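Local coordinates for 3,6-diketocamphane 1,6-monooxygenase (Pseudomonas putida, PDB 4UWM), which catalyses the FMNH2- and oxygen-dependent Baeyer-Villiger conversion of (1S,4S)-bornane-2,5-dione into its lactone, (1S,4S)-5-oxo-1,2-campholide, during (-)-camphor degradation, at residues M3-I8 with L364-V369; A19-D24 with D350-P355; Q83-L88 with R144-I149; A333-E336 with G340-T343. All coordinates share one frame; numbering follows the deposited sequence.

Interaction 1 (M3-I8 with L364-V369)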
loop_
_atom_site.group_PDB
_atom_site.type_symbol
_atom_site.label_atom_id
_atom_site.label_comp_id
_atom_site.label_asym_id
_atom_site.label_seq_id
_atom_site.Cartn_x
_atom_site.Cartn_y
_atom_site.Cartn_z
ATOM N N MET A 3 9.518 13.967 -27.389
ATOM C CA MET A 3 8.311 13.455 -26.735
ATOM C C MET A 3 8.709 12.201 -25.951
ATOM O O MET A 3 9.467 11.363 -26.463
ATOM C CB MET A 3 7.252 13.110 -27.784
ATOM C CG MET A 3 5.918 12.623 -27.233
ATOM S SD MET A 3 4.908 11.762 -28.449
ATOM C CE MET A 3 5.904 10.295 -28.728
ATOM N N GLU A 4 8.231 12.092 -24.708
ATOM C CA GLU A 4 8.558 10.930 -23.875
ATOM C C GLU A 4 7.584 9.787 -24.133
ATOM O O GLU A 4 6.464 10.027 -24.608
ATOM C CB GLU A 4 8.544 11.303 -22.388
ATOM C CG GLU A 4 9.625 12.269 -21.940
ATOM C CD GLU A 4 11.030 11.666 -21.914
ATOM O OE1 GLU A 4 11.195 10.446 -22.100
ATOM O OE2 GLU A 4 11.993 12.423 -21.697
ATOM N N THR A 5 8.015 8.555 -23.827
ATOM C CA THR A 5 7.115 7.402 -23.810
ATOM C C THR A 5 6.682 7.114 -22.354
ATOM O O THR A 5 7.512 7.121 -21.441
ATOM C CB THR A 5 7.766 6.136 -24.424
ATOM O OG1 THR A 5 8.246 6.436 -25.736
ATOM C CG2 THR A 5 6.741 4.986 -24.564
ATOM N N GLY A 6 5.381 6.890 -22.161
ATOM C CA GLY A 6 4.828 6.468 -20.865
ATOM C C GLY A 6 3.993 5.208 -20.989
ATOM O O GLY A 6 3.618 4.803 -22.098
ATOM N N LEU A 7 3.730 4.561 -19.853
ATOM C CA LEU A 7 2.865 3.391 -19.824
ATOM C C LEU A 7 1.707 3.710 -18.894
ATOM O O LEU A 7 1.915 4.326 -17.851
ATOM C CB LEU A 7 3.665 2.182 -19.333
ATOM C CG LEU A 7 3.085 0.777 -19.471
ATOM C CD1 LEU A 7 2.961 0.341 -20.940
ATOM C CD2 LEU A 7 3.938 -0.198 -18.682
ATOM N N ILE A 8 0.482 3.390 -19.308
ATOM C CA ILE A 8 -0.651 3.447 -18.403
ATOM C C ILE A 8 -1.222 2.032 -18.188
ATOM O O ILE A 8 -1.538 1.320 -19.138
ATOM C CB ILE A 8 -1.709 4.532 -18.746
ATOM C CG1 ILE A 8 -2.807 4.567 -17.655
ATOM C CG2 ILE A 8 -2.297 4.357 -20.144
ATOM C CD1 ILE A 8 -3.644 5.821 -17.634
ATOM N N LEU A 364 10.380 -0.646 -29.375
ATOM C CA LEU A 364 10.371 0.085 -30.641
ATOM C C LEU A 364 9.839 1.509 -30.483
ATOM O O LEU A 364 10.433 2.462 -31.002
ATOM C CB LEU A 364 9.573 -0.668 -31.705
ATOM C CG LEU A 364 10.224 -1.939 -32.257
ATOM C CD1 LEU A 364 9.279 -2.628 -33.229
ATOM C CD2 LEU A 364 11.570 -1.642 -32.911
ATOM N N ILE A 365 8.734 1.641 -29.747
ATOM C CA ILE A 365 8.118 2.936 -29.471
ATOM C C ILE A 365 9.101 3.843 -28.728
ATOM O O ILE A 365 9.348 4.980 -29.144
ATOM C CB ILE A 365 6.806 2.773 -28.674
ATOM C CG1 ILE A 365 5.747 2.068 -29.526
ATOM C CG2 ILE A 365 6.289 4.121 -28.176
ATOM C CD1 ILE A 365 4.714 1.299 -28.723
ATOM N N SER A 366 9.694 3.317 -27.662
ATOM C CA SER A 366 10.540 4.102 -26.763
ATOM C C SER A 366 11.893 4.492 -27.376
ATOM O O SER A 366 12.351 5.628 -27.187
ATOM C CB SER A 366 10.754 3.335 -25.448
ATOM O OG SER A 366 11.653 4.008 -24.586
ATOM N N LYS A 367 12.513 3.547 -28.094
ATOM C CA LYS A 367 13.847 3.743 -28.676
ATOM C C LYS A 367 13.854 4.249 -30.127
ATOM O O LYS A 367 14.725 5.034 -30.504
ATOM C CB LYS A 367 14.668 2.452 -28.585
ATOM C CG LYS A 367 15.178 2.126 -27.193
ATOM C CD LYS A 367 15.881 0.780 -27.169
ATOM C CE LYS A 367 16.530 0.522 -25.818
ATOM N NZ LYS A 367 17.013 -0.880 -25.690
ATOM N N GLU A 368 12.895 3.796 -30.938
ATOM C CA GLU A 368 12.889 4.090 -32.380
ATOM C C GLU A 368 11.843 5.110 -32.822
ATOM O O GLU A 368 12.053 5.837 -33.790
ATOM C CB GLU A 368 12.730 2.804 -33.201
ATOM C CG GLU A 368 13.939 1.880 -33.170
ATOM C CD GLU A 368 13.909 0.822 -34.261
ATOM O OE1 GLU A 368 13.287 1.059 -35.323
ATOM O OE2 GLU A 368 14.516 -0.251 -34.060
ATOM N N VAL A 369 10.708 5.161 -32.128
ATOM C CA VAL A 369 9.647 6.083 -32.539
ATOM C C VAL A 369 9.740 7.434 -31.827
ATOM O O VAL A 369 9.931 8.476 -32.468
ATOM C CB VAL A 369 8.229 5.471 -32.395
ATOM C CG1 VAL A 369 7.160 6.503 -32.730
ATOM C CG2 VAL A 369 8.066 4.254 -33.287
HETATM O O HOH W 1 10.769 7.442 -25.553
#
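Thr5 is the residue through which strand 4-9 meets helix 356-369, and its two branches address two consecutive residues, Ile365 and Ser366. Its CB points at the helix and lies 4.2 Å from CA of Ser366. From there the side chain forks. The methyl CG2, anti to the backbone N, meets the methyl CG2 of Ile365 at 3.7 Å, the two side chains crossing at about a right angle. The hydroxyl branch, OG1, stands anti to the carbonyl carbon (chi1 -54°) and comes within 3.4 Å of CA of Ser366, a close approach to the helix backbone itself. This oxygen is served by a water molecule, which lies 2.7 Å from Thr5 OG1 and donates to Ser366 O at 2.9 Å. A single solvent molecule therefore joins strand side chain and helix carbonyl. The hydroxyl of Ser366 is engaged differently, bonded to the carbonyl of Val36. Near the end of the helix the backbone widens into a pi-type turn: Leu364 O accepts from both Glu368 N and Val369 N, at 2.8 and 2.9 Å.

In this TIM barrel of the bacterial luciferase family, strand 4-9 runs parallel to strands 40-43 and 343-347, and helix 356-369 lies against its outer side. Ile365 also reaches Val259 and Cys261 of strand 254-261, Val369 touches helix 324-338, and at the far end of the strand Ile8 contacts the FMN.

Interaction 2 (A19-D24 with D350-P355)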
loop_
_atom_site.group_PDB
_atom_site.type_symbol
_atom_site.label_atom_id
_atom_site.label_comp_id
_atom_site.label_asym_id
_atom_site.label_seq_id
_atom_site.Cartn_x
_atom_site.Cartn_y
_atom_site.Cartn_z
ATOM N N ALA A 19 -5.524 -12.157 -8.463
ATOM C CA ALA A 19 -4.791 -11.013 -7.906
ATOM C C ALA A 19 -3.280 -11.239 -8.016
ATOM O O ALA A 19 -2.542 -10.336 -8.400
ATOM C CB ALA A 19 -5.218 -10.754 -6.468
ATOM N N ARG A 20 -2.802 -12.464 -7.734
ATOM C CA ARG A 20 -1.365 -12.708 -7.842
ATOM C C ARG A 20 -0.816 -12.522 -9.258
ATOM O O ARG A 20 0.257 -11.940 -9.435
ATOM C CB ARG A 20 -0.964 -14.082 -7.260
ATOM C CG ARG A 20 0.542 -14.262 -7.114
ATOM C CD ARG A 20 0.871 -15.685 -6.649
ATOM N NE ARG A 20 2.223 -15.761 -6.101
ATOM C CZ ARG A 20 3.331 -15.830 -6.836
ATOM N NH1 ARG A 20 3.261 -15.847 -8.160
ATOM N NH2 ARG A 20 4.516 -15.885 -6.244
ATOM N N GLN A 21 -1.544 -13.018 -10.257
ATOM C CA GLN A 21 -1.120 -12.890 -11.653
ATOM C C GLN A 21 -1.098 -11.417 -12.075
ATOM O O GLN A 21 -0.189 -10.977 -12.766
ATOM C CB GLN A 21 -2.071 -13.661 -12.575
ATOM C CG GLN A 21 -1.968 -15.188 -12.508
ATOM C CD GLN A 21 -3.092 -15.847 -13.302
ATOM O OE1 GLN A 21 -4.269 -15.457 -13.222
ATOM N NE2 GLN A 21 -2.728 -16.848 -14.090
ATOM N N THR A 22 -2.108 -10.668 -11.654
ATOM C CA THR A 22 -2.216 -9.251 -12.008
ATOM C C THR A 22 -1.019 -8.497 -11.432
ATOM O O THR A 22 -0.400 -7.666 -12.107
ATOM C CB THR A 22 -3.551 -8.690 -11.462
ATOM O OG1 THR A 22 -4.628 -9.386 -12.085
ATOM C CG2 THR A 22 -3.715 -7.187 -11.717
ATOM N N PHE A 23 -0.736 -8.770 -10.165
ATOM C CA PHE A 23 0.364 -8.123 -9.430
ATOM C C PHE A 23 1.718 -8.463 -10.067
ATOM O O PHE A 23 2.534 -7.570 -10.334
ATOM C CB PHE A 23 0.283 -8.497 -7.943
ATOM C CG PHE A 23 0.950 -7.500 -7.017
ATOM C CD1 PHE A 23 0.378 -6.249 -6.803
ATOM C CD2 PHE A 23 2.136 -7.832 -6.341
ATOM C CE1 PHE A 23 0.970 -5.339 -5.930
ATOM C CE2 PHE A 23 2.739 -6.930 -5.479
ATOM C CZ PHE A 23 2.155 -5.670 -5.285
ATOM N N ASP A 24 1.916 -9.742 -10.398
ATOM C CA ASP A 24 3.120 -10.204 -11.104
ATOM C C ASP A 24 3.316 -9.501 -12.456
ATOM O O ASP A 24 4.408 -8.998 -12.751
ATOM C CB ASP A 24 3.075 -11.741 -11.267
ATOM C CG ASP A 24 4.441 -12.343 -11.650
ATOM O OD1 ASP A 24 5.502 -11.830 -11.223
ATOM O OD2 ASP A 24 4.435 -13.352 -12.377
ATOM N N ASP A 350 -3.328 -7.096 -21.588
ATOM C CA ASP A 350 -3.015 -8.347 -20.911
ATOM C C ASP A 350 -2.179 -9.283 -21.802
ATOM O O ASP A 350 -2.725 -10.184 -22.448
ATOM C CB ASP A 350 -4.294 -9.046 -20.440
ATOM C CG ASP A 350 -4.015 -10.239 -19.544
ATOM O OD1 ASP A 350 -2.867 -10.685 -19.460
ATOM O OD2 ASP A 350 -4.960 -10.725 -18.924
ATOM N N TYR A 351 -0.868 -9.049 -21.788
ATOM C CA TYR A 351 0.136 -9.861 -22.472
ATOM C C TYR A 351 0.940 -10.731 -21.518
ATOM O O TYR A 351 2.037 -11.221 -21.849
ATOM C CB TYR A 351 1.092 -8.949 -23.227
ATOM C CG TYR A 351 0.652 -8.643 -24.630
ATOM C CD1 TYR A 351 0.937 -9.526 -25.683
ATOM C CD2 TYR A 351 -0.024 -7.464 -24.920
ATOM C CE1 TYR A 351 0.544 -9.236 -26.986
ATOM C CE2 TYR A 351 -0.420 -7.165 -26.215
ATOM C CZ TYR A 351 -0.123 -8.049 -27.242
ATOM O OH TYR A 351 -0.527 -7.739 -28.511
ATOM N N TYR A 352 0.382 -10.941 -20.333
ATOM C CA TYR A 352 1.067 -11.667 -19.284
ATOM C C TYR A 352 1.486 -13.084 -19.724
ATOM O O TYR A 352 2.568 -13.533 -19.343
ATOM C CB TYR A 352 0.163 -11.783 -18.069
ATOM C CG TYR A 352 0.770 -12.469 -16.867
ATOM C CD1 TYR A 352 1.991 -12.058 -16.329
ATOM C CD2 TYR A 352 0.098 -13.514 -16.244
ATOM C CE1 TYR A 352 2.522 -12.666 -15.201
ATOM C CE2 TYR A 352 0.627 -14.131 -15.125
ATOM C CZ TYR A 352 1.824 -13.690 -14.597
ATOM O OH TYR A 352 2.324 -14.302 -13.469
ATOM N N ASP A 353 0.641 -13.763 -20.508
ATOM C CA ASP A 353 0.962 -15.153 -20.976
ATOM C C ASP A 353 2.106 -15.239 -21.968
ATOM O O ASP A 353 2.821 -16.246 -22.007
ATOM C CB ASP A 353 -0.255 -15.853 -21.573
ATOM C CG ASP A 353 -1.290 -16.222 -20.535
ATOM O OD1 ASP A 353 -0.936 -16.336 -19.347
ATOM O OD2 ASP A 353 -2.463 -16.431 -20.908
ATOM N N ASP A 354 2.287 -14.200 -22.773
ATOM C CA ASP A 354 3.216 -14.247 -23.866
ATOM C C ASP A 354 3.644 -12.821 -24.193
ATOM O O ASP A 354 3.169 -12.228 -25.155
ATOM C CB ASP A 354 2.523 -14.961 -25.046
ATOM C CG ASP A 354 3.411 -15.149 -26.254
ATOM O OD1 ASP A 354 4.653 -15.046 -26.153
ATOM O OD2 ASP A 354 2.827 -15.406 -27.328
ATOM N N PRO A 355 4.549 -12.260 -23.374
ATOM C CA PRO A 355 4.844 -10.826 -23.508
ATOM C C PRO A 355 5.844 -10.403 -24.571
ATOM O O PRO A 355 5.934 -9.208 -24.854
ATOM C CB PRO A 355 5.364 -10.440 -22.121
ATOM C CG PRO A 355 5.888 -11.706 -21.555
ATOM C CD PRO A 355 5.029 -12.810 -22.094
#
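A tyrosine laid across a helix makes this surface contact: Tyr352, in the loop between strand 343-347 and helix 356-369, packs on Gln21 and hydrogen-bonds to Asp24 of helix 19-35. The ring reaches its partners because CG is anti to the backbone N (chi1 -177°), which carries the phenol toward helix 19-35. At CE2 the ring rests against the aliphatic root of Gln21, whose CB lies above the ring plane, on the same side as Gln21 O, 3.7 Å from that carbon. Gln21 O lies over this face near the rim, 3.8 Å above the plane. The amide end of Gln21 is occupied by its own helix start, where OE1 accepts from Ser18 N.

The phenolic OH donates to Asp24 OD2 at 2.6 Å, a short bond using the anti lone pair of that oxygen; carboxylate and ring planes stand 84° apart. Lys28 forms a salt bridge to the same oxygen, and its charge would tend to keep the carboxylate ionised. In the (beta/alpha)8 barrel the first helix thus meets the loop following the last strand, at the seam where the barrel closes on itself. Were a phenylalanine to replace Tyr352, the missing hydroxyl would probably leave OD2 of Asp24 without its phenolic donor and that carboxylate more free to turn. The loop is braced further by Arg17, which forms salt bridges to Asp350 and Asp353. On the helix, Asp24 also packs against Leu66 of the second subunit, and Arg20 and Phe23 against Ile98 of that chain.

Interaction 3 (Q83-L88 with R144-I149)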
loop_
_atom_site.group_PDB
_atom_site.type_symbol
_atom_site.label_atom_id
_atom_site.label_comp_id
_atom_site.label_asym_id
_atom_site.label_seq_id
_atom_site.Cartn_x
_atom_site.Cartn_y
_atom_site.Cartn_z
ATOM N N GLN A 83 -10.852 7.867 0.996
ATOM C CA GLN A 83 -9.790 7.704 2.006
ATOM C C GLN A 83 -9.786 8.882 2.963
ATOM O O GLN A 83 -10.108 10.008 2.542
ATOM C CB GLN A 83 -8.391 7.714 1.338
ATOM C CG GLN A 83 -8.189 6.730 0.208
ATOM C CD GLN A 83 -6.726 6.365 -0.006
ATOM O OE1 GLN A 83 -6.302 6.051 -1.124
ATOM N NE2 GLN A 83 -5.959 6.381 1.068
ATOM N N HIS A 84 -9.356 8.652 4.204
ATOM C CA HIS A 84 -9.027 9.770 5.083
ATOM C C HIS A 84 -7.822 10.502 4.514
ATOM O O HIS A 84 -6.791 9.883 4.254
ATOM C CB HIS A 84 -8.725 9.307 6.516
ATOM C CG HIS A 84 -8.764 10.438 7.485
ATOM N ND1 HIS A 84 -7.745 11.357 7.584
ATOM C CD2 HIS A 84 -9.764 10.891 8.281
ATOM C CE1 HIS A 84 -8.083 12.295 8.454
ATOM N NE2 HIS A 84 -9.303 12.033 8.892
ATOM N N PRO A 85 -7.925 11.835 4.322
ATOM C CA PRO A 85 -6.851 12.593 3.689
ATOM C C PRO A 85 -5.531 12.619 4.443
ATOM O O PRO A 85 -4.501 12.767 3.808
ATOM C CB PRO A 85 -7.421 14.038 3.609
ATOM C CG PRO A 85 -8.893 13.864 3.712
ATOM C CD PRO A 85 -9.124 12.663 4.556
ATOM N N ALA A 86 -5.543 12.572 5.780
ATOM C CA ALA A 86 -4.270 12.500 6.524
ATOM C C ALA A 86 -3.553 11.152 6.300
ATOM O O ALA A 86 -2.348 11.115 6.136
ATOM C CB ALA A 86 -4.479 12.734 8.028
ATOM N N LYS A 87 -4.303 10.071 6.345
ATOM C CA LYS A 87 -3.744 8.732 6.045
ATOM C C LYS A 87 -3.150 8.699 4.626
ATOM O O LYS A 87 -2.047 8.194 4.415
ATOM C CB LYS A 87 -4.840 7.677 6.205
ATOM C CG LYS A 87 -4.381 6.216 6.140
ATOM C CD LYS A 87 -3.581 5.881 7.410
ATOM C CE LYS A 87 -3.163 4.432 7.467
ATOM N NZ LYS A 87 -2.178 4.197 6.374
ATOM N N LEU A 88 -3.913 9.200 3.659
ATOM C CA LEU A 88 -3.470 9.246 2.260
ATOM C C LEU A 88 -2.246 10.159 2.079
ATOM O O LEU A 88 -1.233 9.781 1.468
ATOM C CB LEU A 88 -4.655 9.640 1.344
ATOM C CG LEU A 88 -4.370 9.767 -0.163
ATOM C CD1 LEU A 88 -3.680 8.501 -0.710
ATOM C CD2 LEU A 88 -5.659 10.068 -0.919
ATOM N N ARG A 144 -11.895 18.510 -3.332
ATOM C CA ARG A 144 -11.354 19.804 -2.908
ATOM C C ARG A 144 -10.920 19.823 -1.437
ATOM O O ARG A 144 -9.848 20.304 -1.108
ATOM C CB ARG A 144 -12.397 20.904 -3.160
ATOM C CG ARG A 144 -11.823 22.270 -3.485
ATOM C CD ARG A 144 -12.932 23.248 -3.854
ATOM N NE ARG A 144 -13.881 22.687 -4.819
ATOM C CZ ARG A 144 -15.175 22.490 -4.576
ATOM N NH1 ARG A 144 -15.697 22.815 -3.399
ATOM N NH2 ARG A 144 -15.951 21.977 -5.518
ATOM N N GLU A 145 -11.773 19.314 -0.557
ATOM C CA GLU A 145 -11.477 19.318 0.876
ATOM C C GLU A 145 -10.299 18.395 1.166
ATOM O O GLU A 145 -9.424 18.734 1.956
ATOM C CB GLU A 145 -12.704 18.926 1.716
ATOM C CG GLU A 145 -12.503 19.047 3.235
ATOM C CD GLU A 145 -13.742 18.668 4.026
ATOM O OE1 GLU A 145 -14.850 19.048 3.631
ATOM O OE2 GLU A 145 -13.629 17.983 5.048
ATOM N N SER A 146 -10.273 17.228 0.516
ATOM C CA SER A 146 -9.148 16.309 0.738
ATOM C C SER A 146 -7.835 16.966 0.336
ATOM O O SER A 146 -6.867 16.965 1.087
ATOM C CB SER A 146 -9.338 14.979 -0.016
ATOM O OG SER A 146 -8.080 14.305 -0.064
ATOM N N LEU A 147 -7.797 17.545 -0.857
ATOM C CA LEU A 147 -6.566 18.162 -1.340
ATOM C C LEU A 147 -6.145 19.322 -0.421
ATOM O O LEU A 147 -4.967 19.484 -0.117
ATOM C CB LEU A 147 -6.766 18.669 -2.773
ATOM C CG LEU A 147 -5.612 19.416 -3.440
ATOM C CD1 LEU A 147 -4.348 18.560 -3.504
ATOM C CD2 LEU A 147 -6.059 19.830 -4.827
ATOM N N PHE A 148 -7.123 20.110 0.016
ATOM C CA PHE A 148 -6.871 21.206 0.979
ATOM C C PHE A 148 -6.131 20.661 2.195
ATOM O O PHE A 148 -5.084 21.190 2.564
ATOM C CB PHE A 148 -8.186 21.875 1.384
ATOM C CG PHE A 148 -8.046 22.883 2.507
ATOM C CD1 PHE A 148 -7.580 24.169 2.257
ATOM C CD2 PHE A 148 -8.389 22.538 3.808
ATOM C CE1 PHE A 148 -7.465 25.099 3.279
ATOM C CE2 PHE A 148 -8.268 23.463 4.845
ATOM C CZ PHE A 148 -7.811 24.748 4.574
ATOM N N ILE A 149 -6.661 19.582 2.788
ATOM C CA ILE A 149 -6.030 18.908 3.940
ATOM C C ILE A 149 -4.649 18.330 3.638
ATOM O O ILE A 149 -3.691 18.584 4.381
ATOM C CB ILE A 149 -6.967 17.813 4.537
ATOM C CG1 ILE A 149 -8.231 18.471 5.103
ATOM C CG2 ILE A 149 -6.247 16.962 5.586
ATOM C CD1 ILE A 149 -9.406 17.532 5.371
HETATM O O HOH W 2 -8.753 11.685 0.751
#
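Pro85, in the first turn of helix 85-98, fits against Ser146 and Ile149, one turn apart on helix 139-155. Ile149 has CG1 anti to the carbonyl carbon (chi1 -64°), a choice that brings its methyl CG2 to 3.7 Å from Pro85 CB while CD1 reaches along to Pro85 CG at 4.1 Å. The pyrrolidine ring is thus met by both branches of the isoleucine. Ser146 touches the same proline ring with OG, which stands anti to the backbone N and comes 3.7 Å from Pro85 CB. From this position OG also lies 2.8 Å from a water that donates to Gln83 O, a polar link beside the apolar one.

The helix start is capped by His84, at the N-cap. Its ND1 accepts from Ala86 N at 3.1 Å, the donor tilted 22° from the imidazole plane. CD of Pro85 lies over one face of this ring, and NE2 is bonded to Asp167 O, so both imidazole nitrogens are engaged. Trp166 covers part of the same region, touching Pro85 and Ser146, while His84 packs on His82 of the second subunit. Proline is well tolerated in the first turn of a helix, after the N-cap residue; here that capped turn presents Pro85 to helix 139-155, and the packing joins two helices of the barrel's outer layer, following strands 72-79 and 105-108.

Interaction 4 (A333-E336 with G340-T343)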
loop_
_atom_site.group_PDB
_atom_site.type_symbol
_atom_site.label_atom_id
_atom_site.label_comp_id
_atom_site.label_asym_id
_atom_site.label_seq_id
_atom_site.Cartn_x
_atom_site.Cartn_y
_atom_site.Cartn_z
ATOM N N ALA A 333 1.452 13.628 -38.068
ATOM C CA ALA A 333 0.142 14.102 -38.514
ATOM C C ALA A 333 -0.698 14.650 -37.361
ATOM O O ALA A 333 -1.292 15.723 -37.480
ATOM C CB ALA A 333 -0.613 13.006 -39.255
ATOM N N LEU A 334 -0.736 13.926 -36.239
ATOM C CA LEU A 334 -1.469 14.391 -35.059
ATOM C C LEU A 334 -0.872 15.660 -34.493
ATOM O O LEU A 334 -1.610 16.578 -34.123
ATOM C CB LEU A 334 -1.529 13.314 -33.972
ATOM C CG LEU A 334 -2.461 12.147 -34.254
ATOM C CD1 LEU A 334 -2.054 10.950 -33.414
ATOM C CD2 LEU A 334 -3.902 12.557 -33.988
ATOM N N PHE A 335 0.459 15.704 -34.432
ATOM C CA PHE A 335 1.190 16.871 -33.935
ATOM C C PHE A 335 0.926 18.113 -34.773
ATOM O O PHE A 335 0.705 19.196 -34.225
ATOM C CB PHE A 335 2.686 16.583 -33.858
ATOM C CG PHE A 335 3.146 16.087 -32.506
ATOM C CD1 PHE A 335 2.525 15.001 -31.889
ATOM C CD2 PHE A 335 4.214 16.698 -31.857
ATOM C CE1 PHE A 335 2.954 14.547 -30.653
ATOM C CE2 PHE A 335 4.649 16.246 -30.622
ATOM C CZ PHE A 335 4.019 15.167 -30.023
ATOM N N GLU A 336 0.950 17.950 -36.096
ATOM C CA GLU A 336 0.616 19.045 -37.005
ATOM C C GLU A 336 -0.832 19.487 -36.812
ATOM O O GLU A 336 -1.133 20.679 -36.852
ATOM C CB GLU A 336 0.869 18.652 -38.461
ATOM C CG GLU A 336 2.321 18.787 -38.894
ATOM C CD GLU A 336 2.921 20.128 -38.513
ATOM O OE1 GLU A 336 2.938 20.452 -37.308
ATOM O OE2 GLU A 336 3.377 20.856 -39.416
ATOM N N GLY A 340 0.497 18.876 -30.559
ATOM C CA GLY A 340 1.239 17.810 -29.876
ATOM C C GLY A 340 1.070 17.746 -28.360
ATOM O O GLY A 340 0.156 18.355 -27.790
ATOM N N TRP A 341 1.962 16.995 -27.719
ATOM C CA TRP A 341 1.910 16.723 -26.277
ATOM C C TRP A 341 3.286 16.276 -25.837
ATOM O O TRP A 341 4.134 15.956 -26.670
ATOM C CB TRP A 341 0.885 15.620 -25.966
ATOM C CG TRP A 341 1.116 14.344 -26.757
ATOM C CD1 TRP A 341 2.047 13.372 -26.502
ATOM C CD2 TRP A 341 0.427 13.934 -27.946
ATOM N NE1 TRP A 341 1.973 12.384 -27.452
ATOM C CE2 TRP A 341 0.983 12.697 -28.344
ATOM C CE3 TRP A 341 -0.605 14.491 -28.716
ATOM C CZ2 TRP A 341 0.544 12.008 -29.476
ATOM C CZ3 TRP A 341 -1.048 13.797 -29.838
ATOM C CH2 TRP A 341 -0.473 12.573 -30.207
ATOM N N GLY A 342 3.507 16.237 -24.526
ATOM C CA GLY A 342 4.800 15.842 -23.997
ATOM C C GLY A 342 5.044 14.347 -23.815
ATOM O O GLY A 342 6.178 13.893 -23.950
ATOM N N THR A 343 3.998 13.587 -23.464
ATOM C CA THR A 343 4.165 12.141 -23.205
ATOM C C THR A 343 3.111 11.333 -23.927
ATOM O O THR A 343 1.900 11.612 -23.813
ATOM C CB THR A 343 4.124 11.781 -21.683
ATOM O OG1 THR A 343 5.167 12.469 -20.985
ATOM C CG2 THR A 343 4.340 10.278 -21.475
#
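The chain leaves helix 324-338 and doubles back at once, bringing CA of Gly340 to 4.2 Å from CA of Phe335, with Gly340 at phi 94° and psi -165°. A beta carbon would have no room here, since it would run into both the Phe335 ring and the preceding carbonyl. The CA of Gly340 sits over the centre of the Phe335 ring, 3.5 Å from its centroid, as a CH-pi contact. The same phenyl turns an edge to Trp341: CE1 stands over the indole face, 3.6 Å from CE2 of Trp341, and the planes meet at 68° in a T-shaped stack. Leu334 meets the indole at its edge, its methyl CD1 at 3.9 Å from CH2 of Trp341. Trp341 CG lies between the backbone N and carbonyl carbon, which folds the indole back toward the helix. An alanine in place of Phe335 would probably leave Gly340 CA without the ring it sits on and the indole without this edge-to-face partner, opening a gap beneath the turn.

Met3 touches both rings, and Leu230 of helix 227-244 packs on the indole. The contact is mainly apolar and aromatic in character, and within it Trp341 O, 3.4 Å from Phe335 CZ, is buried without a hydrogen-bonding partner.

Overall arrangement
Interactions 1, 3 and 4 are buried, whereas interaction 2 lies at the surface. Interactions 1 and 4 are neighbours, centres 13 Å apart: Glu4 N reaches Gly342 O at 2.8 Å, a probable hydrogen bond, and Met3 packs on Trp341. Interactions 1 and 2 both join the beginning of the chain to its end, using successive elements, strand 4-9 and helix 19-35, against helix 356-369 and the loop before it. Interaction 3 sits across the chain's centre from interaction 1, 34 Å between centres, and with interaction 2 borders the second subunit. Chemistry follows place: aromatic in 4, apolar packing with a water bridge in 1 and 3, and a direct tyrosine-carboxylate bond in 2.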